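Local coordinates for protein hydrogenase 2 maturation peptidase (PDB 5TTX) that probably acts as an endopeptidase that trims the large-subunit precursor of a nickel-iron hydrogenase during its maturation, at residues Val54-Leu67 with Ser115-Gly127. Residues are numbered along the deposited sequence; the frame is centred on the assembly and turned at random. Where two conformers were deposited one is given.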
# COMPACT_ATOMS: atom_id res chain seq x y z
N VAL A 54 -3.92 -11.04 -28.85
CA VAL A 54 -3.44 -11.82 -27.71
C VAL A 54 -4.62 -12.43 -26.94
O VAL A 54 -4.69 -13.65 -26.76
CB VAL A 54 -2.55 -10.95 -26.79
CG1 VAL A 54 -2.15 -11.71 -25.52
CG2 VAL A 54 -1.31 -10.48 -27.55
N ALA A 55 -5.55 -11.59 -26.49
CA ALA A 55 -6.72 -12.11 -25.79
C ALA A 55 -7.57 -12.98 -26.73
O ALA A 55 -7.79 -12.64 -27.89
CB ALA A 55 -7.56 -10.96 -25.23
N THR A 56 -8.02 -14.13 -26.20
CA THR A 56 -8.90 -15.08 -26.88
C THR A 56 -8.27 -15.72 -28.12
O THR A 56 -8.99 -16.34 -28.92
CB THR A 56 -10.25 -14.45 -27.28
OG1 THR A 56 -10.04 -13.53 -28.36
CG2 THR A 56 -10.89 -13.72 -26.10
N ASP A 57 -6.96 -15.59 -28.32
CA ASP A 57 -6.33 -16.18 -29.50
C ASP A 57 -4.92 -16.62 -29.16
O ASP A 57 -4.68 -17.80 -28.92
CB ASP A 57 -6.34 -15.19 -30.68
CG ASP A 57 -5.86 -15.82 -31.98
OD1 ASP A 57 -5.71 -17.05 -32.02
OD2 ASP A 57 -5.63 -15.09 -32.97
N LEU A 58 -3.97 -15.68 -29.12
CA LEU A 58 -2.58 -16.05 -28.89
C LEU A 58 -2.38 -16.70 -27.52
O LEU A 58 -1.60 -17.65 -27.38
CB LEU A 58 -1.69 -14.82 -29.04
CG LEU A 58 -0.18 -15.02 -29.09
CD1 LEU A 58 0.22 -16.03 -30.15
CD2 LEU A 58 0.44 -13.70 -29.39
N GLU A 59 -3.11 -16.23 -26.51
CA GLU A 59 -2.95 -16.78 -25.18
C GLU A 59 -3.39 -18.24 -25.07
O GLU A 59 -3.03 -18.91 -24.10
CB GLU A 59 -3.72 -15.93 -24.16
CG GLU A 59 -5.22 -16.10 -24.23
CD GLU A 59 -5.94 -15.21 -23.24
OE1 GLU A 59 -5.28 -14.69 -22.31
OE2 GLU A 59 -7.17 -15.04 -23.37
N ASP A 60 -4.14 -18.76 -26.05
CA ASP A 60 -4.53 -20.16 -25.97
C ASP A 60 -3.45 -21.12 -26.44
O ASP A 60 -3.68 -22.32 -26.43
CB ASP A 60 -5.81 -20.38 -26.77
CG ASP A 60 -6.97 -19.55 -26.25
OD1 ASP A 60 -6.95 -19.16 -25.06
OD2 ASP A 60 -7.90 -19.26 -27.05
N TYR A 61 -2.29 -20.62 -26.86
CA TYR A 61 -1.17 -21.49 -27.20
C TYR A 61 -0.18 -21.53 -26.05
O TYR A 61 -0.06 -20.58 -25.28
CB TYR A 61 -0.45 -21.01 -28.46
CG TYR A 61 -1.37 -21.00 -29.65
CD1 TYR A 61 -1.52 -22.14 -30.43
CD2 TYR A 61 -2.12 -19.88 -29.96
CE1 TYR A 61 -2.39 -22.15 -31.52
CE2 TYR A 61 -2.98 -19.88 -31.04
CZ TYR A 61 -3.11 -21.02 -31.81
OH TYR A 61 -3.97 -21.02 -32.87
N GLU A 62 0.50 -22.66 -25.92
CA GLU A 62 1.59 -22.78 -24.97
C GLU A 62 2.96 -22.58 -25.61
O GLU A 62 3.94 -22.37 -24.90
CB GLU A 62 1.54 -24.15 -24.29
CG GLU A 62 1.95 -25.30 -25.20
CD GLU A 62 1.87 -26.67 -24.52
OE1 GLU A 62 1.58 -26.72 -23.31
OE2 GLU A 62 2.11 -27.69 -25.20
N LYS A 63 3.05 -22.65 -26.93
CA LYS A 63 4.31 -22.43 -27.60
C LYS A 63 4.02 -21.70 -28.90
O LYS A 63 3.02 -21.98 -29.57
CB LYS A 63 5.03 -23.77 -27.82
CG LYS A 63 6.36 -23.67 -28.55
CD LYS A 63 7.03 -25.03 -28.59
CE LYS A 63 8.35 -24.98 -29.34
NZ LYS A 63 9.38 -24.26 -28.52
N VAL A 64 4.85 -20.70 -29.22
CA VAL A 64 4.69 -19.91 -30.43
C VAL A 64 6.02 -19.85 -31.16
O VAL A 64 7.07 -19.67 -30.54
CB VAL A 64 4.19 -18.48 -30.15
CG1 VAL A 64 3.98 -17.76 -31.46
CG2 VAL A 64 2.88 -18.52 -29.43
N ILE A 65 5.96 -20.00 -32.48
CA ILE A 65 7.09 -19.79 -33.39
C ILE A 65 6.65 -18.76 -34.42
O ILE A 65 5.66 -18.98 -35.13
CB ILE A 65 7.50 -21.10 -34.07
CG1 ILE A 65 7.89 -22.14 -33.03
CG2 ILE A 65 8.61 -20.89 -35.12
CD1 ILE A 65 8.30 -23.48 -33.66
N PHE A 66 7.38 -17.65 -34.50
CA PHE A 66 7.11 -16.58 -35.46
C PHE A 66 8.13 -16.65 -36.58
O PHE A 66 9.34 -16.78 -36.32
CB PHE A 66 7.17 -15.18 -34.84
CG PHE A 66 5.89 -14.73 -34.21
CD1 PHE A 66 4.94 -14.06 -34.96
CD2 PHE A 66 5.62 -15.00 -32.87
CE1 PHE A 66 3.73 -13.66 -34.38
CE2 PHE A 66 4.43 -14.59 -32.28
CZ PHE A 66 3.48 -13.93 -33.04
N LEU A 67 7.66 -16.51 -37.81
CA LEU A 67 8.52 -16.46 -38.99
C LEU A 67 8.27 -15.14 -39.72
O LEU A 67 7.12 -14.78 -39.99
CB LEU A 67 8.25 -17.65 -39.91
CG LEU A 67 8.51 -19.02 -39.26
CD1 LEU A 67 7.33 -19.87 -39.58
CD2 LEU A 67 9.75 -19.67 -39.81
N SER A 115 -1.22 -7.62 -21.53
CA SER A 115 -0.93 -8.41 -22.72
C SER A 115 0.22 -9.39 -22.48
O SER A 115 0.06 -10.61 -22.61
CB SER A 115 -0.61 -7.47 -23.89
OG SER A 115 -1.56 -6.41 -23.94
N ILE A 116 1.38 -8.85 -22.11
CA ILE A 116 2.60 -9.66 -21.96
C ILE A 116 2.37 -10.82 -21.00
O ILE A 116 2.88 -11.93 -21.21
CB ILE A 116 3.75 -8.74 -21.49
CG1 ILE A 116 3.96 -7.62 -22.50
CG2 ILE A 116 5.04 -9.48 -21.37
CD1 ILE A 116 4.28 -8.13 -23.88
N GLY A 117 1.57 -10.61 -19.95
CA GLY A 117 1.35 -11.61 -18.92
C GLY A 117 0.70 -12.90 -19.38
O GLY A 117 0.75 -13.90 -18.64
N VAL A 118 0.08 -12.92 -20.56
CA VAL A 118 -0.59 -14.11 -21.06
C VAL A 118 0.06 -14.69 -22.32
O VAL A 118 -0.35 -15.78 -22.75
CB VAL A 118 -2.09 -13.87 -21.31
CG1 VAL A 118 -2.81 -13.49 -20.02
CG2 VAL A 118 -2.28 -12.82 -22.36
N LEU A 119 1.02 -14.00 -22.94
CA LEU A 119 1.84 -14.65 -23.96
C LEU A 119 2.43 -15.93 -23.37
O LEU A 119 2.63 -16.00 -22.16
CB LEU A 119 2.97 -13.75 -24.44
CG LEU A 119 2.70 -12.42 -25.16
CD1 LEU A 119 4.01 -11.79 -25.72
CD2 LEU A 119 1.66 -12.59 -26.26
N PRO A 120 2.55 -16.99 -24.16
CA PRO A 120 3.14 -18.22 -23.64
C PRO A 120 4.63 -18.05 -23.42
O PRO A 120 5.30 -17.29 -24.12
CB PRO A 120 2.85 -19.25 -24.75
CG PRO A 120 2.54 -18.44 -25.96
CD PRO A 120 1.92 -17.17 -25.48
N GLY A 121 5.13 -18.77 -22.41
CA GLY A 121 6.53 -18.68 -22.04
C GLY A 121 7.50 -19.16 -23.10
O GLY A 121 8.69 -18.82 -23.03
N GLU A 122 7.02 -19.93 -24.08
CA GLU A 122 7.86 -20.49 -25.14
C GLU A 122 7.64 -19.71 -26.44
O GLU A 122 6.70 -19.99 -27.18
CB GLU A 122 7.56 -21.97 -25.32
CG GLU A 122 7.75 -22.76 -24.07
CD GLU A 122 9.08 -23.47 -24.03
OE1 GLU A 122 9.40 -24.18 -25.02
OE2 GLU A 122 9.82 -23.32 -23.03
N VAL A 123 8.54 -18.75 -26.71
CA VAL A 123 8.45 -17.86 -27.87
C VAL A 123 9.76 -17.91 -28.65
O VAL A 123 10.83 -17.63 -28.09
CB VAL A 123 8.13 -16.41 -27.46
CG1 VAL A 123 8.03 -15.50 -28.70
CG2 VAL A 123 6.83 -16.36 -26.68
N THR A 124 9.67 -18.23 -29.94
CA THR A 124 10.80 -18.44 -30.84
C THR A 124 10.56 -17.63 -32.11
O THR A 124 9.43 -17.56 -32.61
CB THR A 124 10.98 -19.93 -31.18
OG1 THR A 124 11.47 -20.64 -30.05
CG2 THR A 124 11.99 -20.14 -32.35
N LEU A 125 11.60 -16.97 -32.61
CA LEU A 125 11.46 -16.12 -33.79
C LEU A 125 12.52 -16.56 -34.79
O LEU A 125 13.69 -16.71 -34.43
CB LEU A 125 11.61 -14.62 -33.48
CG LEU A 125 10.56 -13.98 -32.59
CD1 LEU A 125 11.08 -13.88 -31.14
CD2 LEU A 125 10.21 -12.64 -33.13
N ILE A 126 12.07 -16.82 -36.01
CA ILE A 126 12.93 -17.22 -37.10
C ILE A 126 12.80 -16.15 -38.18
O ILE A 126 11.73 -16.00 -38.80
CB ILE A 126 12.55 -18.60 -37.64
CG1 ILE A 126 12.85 -19.67 -36.57
CG2 ILE A 126 13.26 -18.88 -38.95
CD1 ILE A 126 12.17 -21.01 -36.85
N GLY A 127 13.86 -15.38 -38.38
CA GLY A 127 13.89 -14.34 -39.38
C GLY A 127 14.73 -14.79 -40.56
O GLY A 127 15.68 -15.57 -40.40
O HOH W 1 9.18 -21.47 -28.61
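V64 and F66 of strand 63-67 are zipped to E122, T124 and I126 of strand 122-127 by four backbone hydrogen bonds, and the two strands run parallel at 14°. V64 N gives to E122 O at 2.8 Å and F66 N to T124 O; in return V64 O takes T124 N and F66 O takes I126 N at 2.7 Å. CA-H groups, such as that of I65 against T124 O, add weaker contacts.

At the strand entrance the pairing turns ionic: K63 NZ forms a salt bridge with E122 OE1 at 3.5 Å, close to solvent, where long charged chains fit. The lysine runs straight until its last torsion bends (chi4 72°), and NZ also gives to a water 2.8 Å away that is hydrogen-bonded to T124 OG1.

Apolar contacts form on both faces of the strand pair. Beta-branched I65 and I126 suit the extended backbone: I65 CG2 meets I126 CD1. L67 lies side by side with I126, pointing the same way, its CD2 3.7 Å from I126 CB, all three beneath helix 141-158. On the other face V64 CG2 reaches P120 CG at 3.5 Å. P120, a rigid ring without an amide hydrogen, fits the turn into the strand, its CB and CG lying against Y61 O.

Beyond, helix 54-58 packs on the turn that follows helix 107-116. V54 CG1 touches V118 CG2 at 3.4 Å, while the long, gamma-branched L119 reaches across with CD2 to L58 CD2 at 3.5 Å. E103 of the second subunit accepts hydrogen bonds from V54 N and A55 N, joining this edge to the assembly.

Strand 63-69 thus lies between 10-15 and 122-128, with helices on both faces: the three-layer alpha/beta/alpha core characteristic of the hydrogenase maturation protease family.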